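Local coordinates for exotoxin 5 (Staphylococcus aureus subsp. aureus COL, PDB 3R2I), which is of unknown function but, as a secreted staphylococcal superantigen-like exotoxin, probably acts on components of the host immune system, at residues V123-D128 and Y134-I139; L156-V161 and K191-K196; V79-E82 and S87-L90. All blocks are in the same frame, centred on the assembly; numbering follows the deposited sequence.

Contact 1. Residues V123-D128 and Y134-I139; sequences VPELID and YSVGGI
E125 and L126 run back alongside Y134 and S135 in a short antiparallel hairpin in the OB-fold domain, and the pairing illustrates how side chains and water can finish what a short run of backbone bonds begins. Two main-chain bonds join the segments: E125 N donates to Y134 O at 2.9 Å, while Y134 N reaches L126 O over a longer 3.3 Å.

Side-chain and water bonds carry the join toward V123. With chi1 at -179°, S135 holds OG anti to its own N and beside the carbonyl carbon, where it accepts V123 N at 3.0 Å. A water next to it is gripped by three groups. It donates to V123 O at 2.6 Å and to E125 OE2 at 2.7 Å, and it accepts V136 N at 3.0 Å, so that one water oxygen links the backbone and the E125 carboxylate of 123-128 to the V136 amide. The E125 carboxylate is fixed further by a salt bridge from OE1 to K226 and a hydrogen bond between OE2 and Y66; its folded chain lays CG against V136 CG2.

Apolar contact centres on the Y134 ring. The L126 side chain lies beside the tyrosine, pointing the same way, and its CD2 sits 4.2 Å from the ring centroid over one face, a CH-pi contact only 11° off the normal.

D128 meets the far end of that ring. Its OD1 is held by two N-H groups, that of K130, as in an Asx turn, and that of G132. The carboxylate and ring planes stand 72° apart, and OD2 receives Y134 OH at 3.0 Å on its anti lone pair.

Contact 2. Residues L156-V161 and K191-K196; sequences LQVKKV and KLLIEK
L192 O accepts K196 N at 2.9 Å, an i to i+4 bond of the helical turn that carries L192. Between helix and strand themselves the contact is made by hydrocarbon alone, a worked example of side chains from alternate strand positions meeting consecutive positions on a helix. L156 and V158 point to the same side of their strand, and each finds one leucine. L156 CD2 lies 4.4 Å from L192 CD1, methyl against methyl.

The second pair is closer. The fork of V158 receives L193 CD2, which lies 3.8 Å from V158 CG1 and nearly as close to CG2, while the two side chains slide past each other in opposite directions. L193 does not leave its backbone aimed at the strand. Its CG lies anti to the carbonyl carbon (chi1 -62°); from there CD1 continues the chain and CD2, the branch turned aside, meets the valine.

Neighbours enlarge this core: L193 also touches V246, and V158 touches L248, both on the adjoining strand 241-248. Helix 182-197 laid across one face of a mixed sheet in this way is the hallmark of the beta-grasp domain.

Contact 3. Residues V79-E82 and S87-L90; sequences VKSE and SNVL
E82 and V89 face each other as an antiparallel hydrogen-bonded pair, with E82 N donating to V89 O at 2.9 Å and V89 N returning to E82 O at 2.8 Å. Weaker CA-H...O contacts flank these two bonds and show how a hairpin can use each carbonyl twice. V89 O lies 3.2 Å from S81 CA, and E82 O is approached in the same manner by N88 CA. The V89 side chain stays close to this pairing too, its CG2 resting 3.5 Å from E82 O.

On the side of the hairpin that carries S81 and L90, the apolar contact is made by V79 and L90, whose side chains cross at about a right angle. V79 turns both branches to the leucine: chi1 of 65° sets CG1 between its backbone N and carbonyl carbon, 3.8 Å from L90 CD2, while CG2 lies near L90 CB. The same CD2 methyl reaches the neighbouring backbone, 3.8 Å from S81 N.

A water completes the polar part of the contact. It stands 2.8 Å from S81 OG and donates to N88 OD1 at a longer 3.2 Å, bridging two side chains that do not bond directly. The other end of the N88 amide is held by K108, whose O accepts ND2, so both ends of the amide have a partner. E82 OE1 in turn accepts a hydrogen bond from N91.

The hairpin belongs to the curled sheet of the OB-fold domain. Strand 97-103 adjoins 87-94, with backbone bonds from N88 to L103 and L90 to V101, and V89 packs on K100 and F102; along strand 77-84, V79 bonds with T115 and S81 with Y111.

Overall arrangement
Along the chain contact 3 comes first, contact 1 second and contact 2 last, none overlapping in sequence. Contacts 3 and 1 are hairpins of one curled sheet in the OB-fold domain; their centres lie 13 Å apart, and they meet where L90 CD1 packs 3.8 Å from I139 CD1. Contact 2 belongs to the beta-grasp domain on the opposite side of the chain's centre, about 24 Å from contact 1 and 36 Å from contact 3, centre to centre. Helix 182-197 spans the divide: its early residues K183 and F187 touch V123 of contact 1, while L192 and L193 serve contact 2. One helix thus packs against both domains of the two-domain superantigen-like fold.

Contact 1. Residues V123-D128 and Y134-I139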
loop_
_atom_site.group_PDB
_atom_site.type_symbol
_atom_site.label_atom_id
_atom_site.label_comp_id
_atom_site.label_asym_id
_atom_site.label_seq_id
_atom_site.Cartn_x
_atom_site.Cartn_y
_atom_site.Cartn_z
ATOM N N VAL A 123 1.756 -7.412 1.762
ATOM C CA VAL A 123 1.362 -7.879 0.447
ATOM C C VAL A 123 2.475 -8.828 0.071
ATOM O O VAL A 123 3.637 -8.480 0.177
ATOM C CB VAL A 123 1.369 -6.765 -0.563
ATOM C CG1 VAL A 123 1.142 -7.367 -1.976
ATOM C CG2 VAL A 123 0.333 -5.724 -0.189
ATOM N N PRO A 124 2.143 -10.017 -0.396
ATOM C CA PRO A 124 3.287 -10.869 -0.668
ATOM C C PRO A 124 4.032 -10.625 -1.952
ATOM O O PRO A 124 3.423 -10.454 -3.001
ATOM C CB PRO A 124 2.652 -12.271 -0.771
ATOM C CG PRO A 124 1.231 -12.009 -1.132
ATOM C CD PRO A 124 0.872 -10.762 -0.412
ATOM N N GLU A 125 5.336 -10.667 -1.873
ATOM C CA GLU A 125 6.179 -10.714 -3.027
ATOM C C GLU A 125 6.410 -12.149 -3.434
ATOM O O GLU A 125 6.675 -12.445 -4.557
ATOM C CB GLU A 125 7.487 -10.010 -2.744
ATOM C CG GLU A 125 7.363 -8.614 -2.184
ATOM C CD GLU A 125 6.886 -7.561 -3.181
ATOM O OE1 GLU A 125 7.001 -7.759 -4.345
ATOM O OE2 GLU A 125 6.377 -6.528 -2.796
ATOM N N LEU A 126 6.293 -13.011 -2.459
ATOM C CA LEU A 126 6.419 -14.433 -2.570
ATOM C C LEU A 126 5.712 -14.984 -1.354
ATOM O O LEU A 126 5.725 -14.397 -0.325
ATOM C CB LEU A 126 7.891 -14.826 -2.558
ATOM C CG LEU A 126 8.457 -16.225 -2.577
ATOM C CD1 LEU A 126 9.830 -16.192 -3.161
ATOM C CD2 LEU A 126 8.494 -16.803 -1.235
ATOM N N ILE A 127 5.080 -16.120 -1.508
ATOM C CA ILE A 127 4.622 -16.884 -0.386
ATOM C C ILE A 127 5.417 -18.159 -0.361
ATOM O O ILE A 127 5.493 -18.807 -1.349
ATOM C CB ILE A 127 3.143 -17.207 -0.462
ATOM C CG1 ILE A 127 2.328 -15.948 -0.730
ATOM C CG2 ILE A 127 2.734 -18.026 0.720
ATOM C CD1 ILE A 127 0.903 -16.055 -0.646
ATOM N N ASP A 128 6.021 -18.509 0.760
ATOM C CA ASP A 128 6.882 -19.702 0.719
ATOM C C ASP A 128 6.139 -21.051 0.807
ATOM O O ASP A 128 4.904 -21.117 0.872
ATOM C CB ASP A 128 8.090 -19.601 1.687
ATOM C CG ASP A 128 7.744 -19.834 3.140
ATOM O OD1 ASP A 128 6.693 -20.430 3.471
ATOM O OD2 ASP A 128 8.595 -19.445 3.966
ATOM N N TYR A 134 6.245 -13.018 2.593
ATOM C CA TYR A 134 7.413 -12.171 2.459
ATOM C C TYR A 134 6.921 -10.859 1.878
ATOM O O TYR A 134 6.472 -10.853 0.735
ATOM C CB TYR A 134 8.408 -12.832 1.487
ATOM C CG TYR A 134 9.061 -14.092 1.997
ATOM C CD1 TYR A 134 10.368 -14.410 1.648
ATOM C CD2 TYR A 134 8.406 -14.947 2.878
ATOM C CE1 TYR A 134 10.964 -15.585 2.098
ATOM C CE2 TYR A 134 9.017 -16.096 3.346
ATOM C CZ TYR A 134 10.284 -16.416 2.939
ATOM O OH TYR A 134 10.871 -17.577 3.402
ATOM N N SER A 135 6.961 -9.766 2.662
ATOM C CA SER A 135 6.479 -8.453 2.187
ATOM C C SER A 135 7.550 -7.388 2.424
ATOM O O SER A 135 8.481 -7.631 3.199
ATOM C CB SER A 135 5.140 -8.069 2.844
ATOM O OG SER A 135 4.645 -6.802 2.376
ATOM N N VAL A 136 7.443 -6.267 1.696
ATOM C CA VAL A 136 8.355 -5.147 1.815
ATOM C C VAL A 136 7.670 -3.920 2.438
ATOM O O VAL A 136 6.609 -3.489 1.980
ATOM C CB VAL A 136 8.949 -4.741 0.438
ATOM C CG1 VAL A 136 9.903 -3.564 0.593
ATOM C CG2 VAL A 136 9.674 -5.894 -0.229
ATOM N N GLY A 137 8.240 -3.385 3.510
ATOM C CA GLY A 137 7.712 -2.169 4.143
ATOM C C GLY A 137 6.358 -2.254 4.802
ATOM O O GLY A 137 6.030 -3.254 5.444
ATOM N N GLY A 138 5.566 -1.197 4.653
ATOM C CA GLY A 138 4.232 -1.181 5.210
ATOM C C GLY A 138 4.131 -1.083 6.723
ATOM O O GLY A 138 3.073 -1.375 7.290
ATOM N N ILE A 139 5.190 -0.590 7.361
ATOM C CA ILE A 139 5.281 -0.503 8.822
ATOM C C ILE A 139 4.872 0.853 9.318
ATOM O O ILE A 139 5.416 1.844 8.895
ATOM C CB ILE A 139 6.716 -0.789 9.254
ATOM C CG1 ILE A 139 7.180 -2.145 8.685
ATOM C CG2 ILE A 139 6.879 -0.795 10.784
ATOM C CD1 ILE A 139 8.713 -2.228 8.571
HETATM O O HOH W 1 5.292 -6.555 -0.346
#

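Contact 2. Residues L156-V161 and K191-K196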
loop_
_atom_site.group_PDB
_atom_site.type_symbol
_atom_site.label_atom_id
_atom_site.label_comp_id
_atom_site.label_asym_id
_atom_site.label_seq_id
_atom_site.Cartn_x
_atom_site.Cartn_y
_atom_site.Cartn_z
ATOM N N LEU A 156 -12.661 10.122 -2.856
ATOM C CA LEU A 156 -11.884 9.382 -3.839
ATOM C C LEU A 156 -12.693 9.418 -5.110
ATOM O O LEU A 156 -13.851 8.992 -5.098
ATOM C CB LEU A 156 -11.664 7.926 -3.384
ATOM C CG LEU A 156 -10.995 6.887 -4.319
ATOM C CD1 LEU A 156 -9.613 7.292 -4.786
ATOM C CD2 LEU A 156 -10.934 5.524 -3.624
ATOM N N GLN A 157 -12.129 10.021 -6.153
ATOM C CA GLN A 157 -12.775 10.116 -7.446
ATOM C C GLN A 157 -11.928 9.429 -8.472
ATOM O O GLN A 157 -10.727 9.610 -8.478
ATOM C CB GLN A 157 -12.894 11.556 -7.954
ATOM C CG GLN A 157 -14.027 12.334 -7.444
ATOM C CD GLN A 157 -14.330 13.520 -8.365
ATOM O OE1 GLN A 157 -13.416 14.151 -8.909
ATOM N NE2 GLN A 157 -15.624 13.814 -8.547
ATOM N N VAL A 158 -12.559 8.666 -9.343
ATOM C CA VAL A 158 -11.884 8.006 -10.430
ATOM C C VAL A 158 -12.444 8.692 -11.666
ATOM O O VAL A 158 -13.674 8.792 -11.821
ATOM C CB VAL A 158 -12.194 6.527 -10.486
ATOM C CG1 VAL A 158 -11.404 5.876 -11.652
ATOM C CG2 VAL A 158 -11.910 5.856 -9.120
ATOM N N LYS A 159 -11.557 9.213 -12.508
ATOM C CA LYS A 159 -11.996 9.917 -13.683
ATOM C C LYS A 159 -11.208 9.730 -14.963
ATOM O O LYS A 159 -10.055 9.330 -14.972
ATOM C CB LYS A 159 -12.123 11.399 -13.389
ATOM C CG LYS A 159 -10.993 12.057 -12.695
ATOM C CD LYS A 159 -11.313 13.550 -12.437
ATOM C CE LYS A 159 -10.409 14.189 -11.345
ATOM N NZ LYS A 159 -8.906 14.098 -11.535
ATOM N N LYS A 160 -11.900 9.972 -16.057
ATOM C CA LYS A 160 -11.276 9.986 -17.363
ATOM C C LYS A 160 -11.632 11.370 -17.868
ATOM O O LYS A 160 -12.816 11.692 -18.079
ATOM C CB LYS A 160 -11.815 8.894 -18.292
ATOM C CG LYS A 160 -11.352 9.077 -19.751
ATOM C CD LYS A 160 -11.752 7.880 -20.618
ATOM C CE LYS A 160 -11.122 6.572 -20.128
ATOM N NZ LYS A 160 -9.633 6.654 -20.103
ATOM N N VAL A 161 -10.621 12.194 -18.075
ATOM C CA VAL A 161 -10.888 13.564 -18.470
ATOM C C VAL A 161 -10.047 14.011 -19.688
ATOM O O VAL A 161 -10.004 15.183 -19.993
ATOM C CB VAL A 161 -10.651 14.470 -17.211
ATOM C CG1 VAL A 161 -9.173 14.458 -16.810
ATOM C CG2 VAL A 161 -11.140 15.907 -17.447
ATOM N N LYS A 191 -6.385 -2.213 -6.350
ATOM C CA LYS A 191 -7.259 -3.387 -6.284
ATOM C C LYS A 191 -8.688 -3.011 -6.668
ATOM O O LYS A 191 -9.350 -3.714 -7.446
ATOM C CB LYS A 191 -7.232 -4.023 -4.896
ATOM C CG LYS A 191 -8.122 -5.280 -4.873
ATOM C CD LYS A 191 -8.098 -6.114 -3.608
ATOM C CE LYS A 191 -6.792 -6.821 -3.395
ATOM N NZ LYS A 191 -7.048 -7.928 -2.403
ATOM N N LEU A 192 -9.161 -1.885 -6.139
ATOM C CA LEU A 192 -10.482 -1.368 -6.504
ATOM C C LEU A 192 -10.526 -1.024 -8.005
ATOM O O LEU A 192 -11.492 -1.335 -8.691
ATOM C CB LEU A 192 -10.839 -0.156 -5.634
ATOM C CG LEU A 192 -12.128 0.627 -5.943
ATOM C CD1 LEU A 192 -12.460 1.543 -4.760
ATOM C CD2 LEU A 192 -12.008 1.456 -7.213
ATOM N N LEU A 193 -9.473 -0.402 -8.528
ATOM C CA LEU A 193 -9.454 -0.058 -9.964
ATOM C C LEU A 193 -9.480 -1.308 -10.804
ATOM O O LEU A 193 -10.079 -1.312 -11.870
ATOM C CB LEU A 193 -8.266 0.780 -10.352
ATOM C CG LEU A 193 -8.154 2.147 -9.691
ATOM C CD1 LEU A 193 -6.787 2.736 -10.019
ATOM C CD2 LEU A 193 -9.307 3.105 -10.094
ATOM N N ILE A 194 -8.785 -2.351 -10.365
ATOM C CA ILE A 194 -8.840 -3.622 -11.084
ATOM C C ILE A 194 -10.242 -4.211 -11.094
ATOM O O ILE A 194 -10.743 -4.551 -12.146
ATOM C CB ILE A 194 -7.881 -4.691 -10.484
ATOM C CG1 ILE A 194 -6.410 -4.296 -10.709
ATOM C CG2 ILE A 194 -8.124 -6.070 -11.120
ATOM C CD1 ILE A 194 -5.422 -5.203 -9.972
ATOM N N GLU A 195 -10.886 -4.323 -9.938
ATOM C CA GLU A 195 -12.212 -4.973 -9.866
ATOM C C GLU A 195 -13.329 -4.150 -10.508
ATOM O O GLU A 195 -14.122 -4.694 -11.277
ATOM C CB GLU A 195 -12.691 -5.261 -8.423
ATOM C CG GLU A 195 -11.696 -5.754 -7.353
ATOM C CD GLU A 195 -11.214 -7.204 -7.439
ATOM O OE1 GLU A 195 -11.119 -7.801 -8.579
ATOM O OE2 GLU A 195 -10.914 -7.729 -6.304
ATOM N N LYS A 196 -13.371 -2.850 -10.238
ATOM C CA LYS A 196 -14.480 -2.013 -10.747
ATOM C C LYS A 196 -14.207 -1.454 -12.107
ATOM O O LYS A 196 -15.122 -1.349 -12.904
ATOM C CB LYS A 196 -14.707 -0.802 -9.850
ATOM C CG LYS A 196 -14.626 -1.106 -8.386
ATOM C CD LYS A 196 -15.916 -1.303 -7.632
ATOM C CE LYS A 196 -16.525 0.039 -7.229
ATOM N NZ LYS A 196 -17.448 -0.147 -6.060
#

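Contact 3. Residues V79-E82 and S87-L90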
loop_
_atom_site.group_PDB
_atom_site.type_symbol
_atom_site.label_atom_id
_atom_site.label_comp_id
_atom_site.label_asym_id
_atom_site.label_seq_id
_atom_site.Cartn_x
_atom_site.Cartn_y
_atom_site.Cartn_z
ATOM N N VAL A 79 8.685 -6.563 17.705
ATOM C CA VAL A 79 9.684 -7.291 16.939
ATOM C C VAL A 79 11.008 -6.536 16.851
ATOM O O VAL A 79 11.078 -5.336 17.134
ATOM C CB VAL A 79 9.138 -7.582 15.527
ATOM C CG1 VAL A 79 8.931 -6.304 14.768
ATOM C CG2 VAL A 79 10.037 -8.569 14.752
ATOM N N LYS A 80 12.044 -7.281 16.474
ATOM C CA LYS A 80 13.407 -6.813 16.347
ATOM C C LYS A 80 13.921 -7.336 14.995
ATOM O O LYS A 80 13.570 -8.470 14.591
ATOM C CB LYS A 80 14.208 -7.417 17.502
ATOM C CG LYS A 80 15.670 -7.071 17.537
ATOM C CD LYS A 80 16.336 -7.819 18.681
ATOM C CE LYS A 80 17.833 -7.892 18.503
ATOM N NZ LYS A 80 18.484 -8.761 19.540
ATOM N N SER A 81 14.737 -6.565 14.282
ATOM C CA SER A 81 15.193 -7.052 12.976
ATOM C C SER A 81 16.293 -8.074 13.105
ATOM O O SER A 81 17.140 -7.972 14.003
ATOM C CB SER A 81 15.677 -5.937 12.045
ATOM O OG SER A 81 17.005 -5.528 12.285
ATOM N N GLU A 82 16.246 -9.054 12.198
ATOM C CA GLU A 82 17.218 -10.126 12.060
ATOM C C GLU A 82 17.712 -10.098 10.622
ATOM O O GLU A 82 17.015 -9.624 9.706
ATOM C CB GLU A 82 16.565 -11.498 12.185
ATOM C CG GLU A 82 15.773 -11.805 13.448
ATOM C CD GLU A 82 14.972 -13.113 13.316
ATOM O OE1 GLU A 82 13.795 -13.134 13.749
ATOM O OE2 GLU A 82 15.509 -14.096 12.717
ATOM N N SER A 87 19.803 -9.225 3.927
ATOM C CA SER A 87 18.733 -8.221 4.039
ATOM C C SER A 87 18.251 -8.283 5.482
ATOM O O SER A 87 18.236 -9.371 6.099
ATOM C CB SER A 87 17.519 -8.518 3.163
ATOM O OG SER A 87 17.810 -8.607 1.795
ATOM N N ASN A 88 17.842 -7.141 6.013
ATOM C CA ASN A 88 17.300 -7.106 7.353
ATOM C C ASN A 88 15.784 -7.297 7.244
ATOM O O ASN A 88 15.141 -6.708 6.383
ATOM C CB ASN A 88 17.690 -5.812 8.063
ATOM C CG ASN A 88 19.173 -5.763 8.384
ATOM O OD1 ASN A 88 19.784 -6.776 8.744
ATOM N ND2 ASN A 88 19.744 -4.587 8.324
ATOM N N VAL A 89 15.242 -8.171 8.084
ATOM C CA VAL A 89 13.829 -8.481 8.087
ATOM C C VAL A 89 13.222 -8.530 9.487
ATOM O O VAL A 89 13.927 -8.648 10.487
ATOM C CB VAL A 89 13.568 -9.869 7.472
ATOM C CG1 VAL A 89 14.151 -9.930 6.108
ATOM C CG2 VAL A 89 14.133 -11.009 8.358
ATOM N N LEU A 90 11.899 -8.428 9.519
ATOM C CA LEU A 90 11.119 -8.546 10.735
ATOM C C LEU A 90 10.342 -9.856 10.662
ATOM O O LEU A 90 9.497 -10.024 9.814
ATOM C CB LEU A 90 10.137 -7.382 10.874
ATOM C CG LEU A 90 10.712 -5.964 10.987
ATOM C CD1 LEU A 90 9.571 -4.974 11.084
ATOM C CD2 LEU A 90 11.692 -5.779 12.193
HETATM O O HOH W 2 19.109 -7.387 11.825
#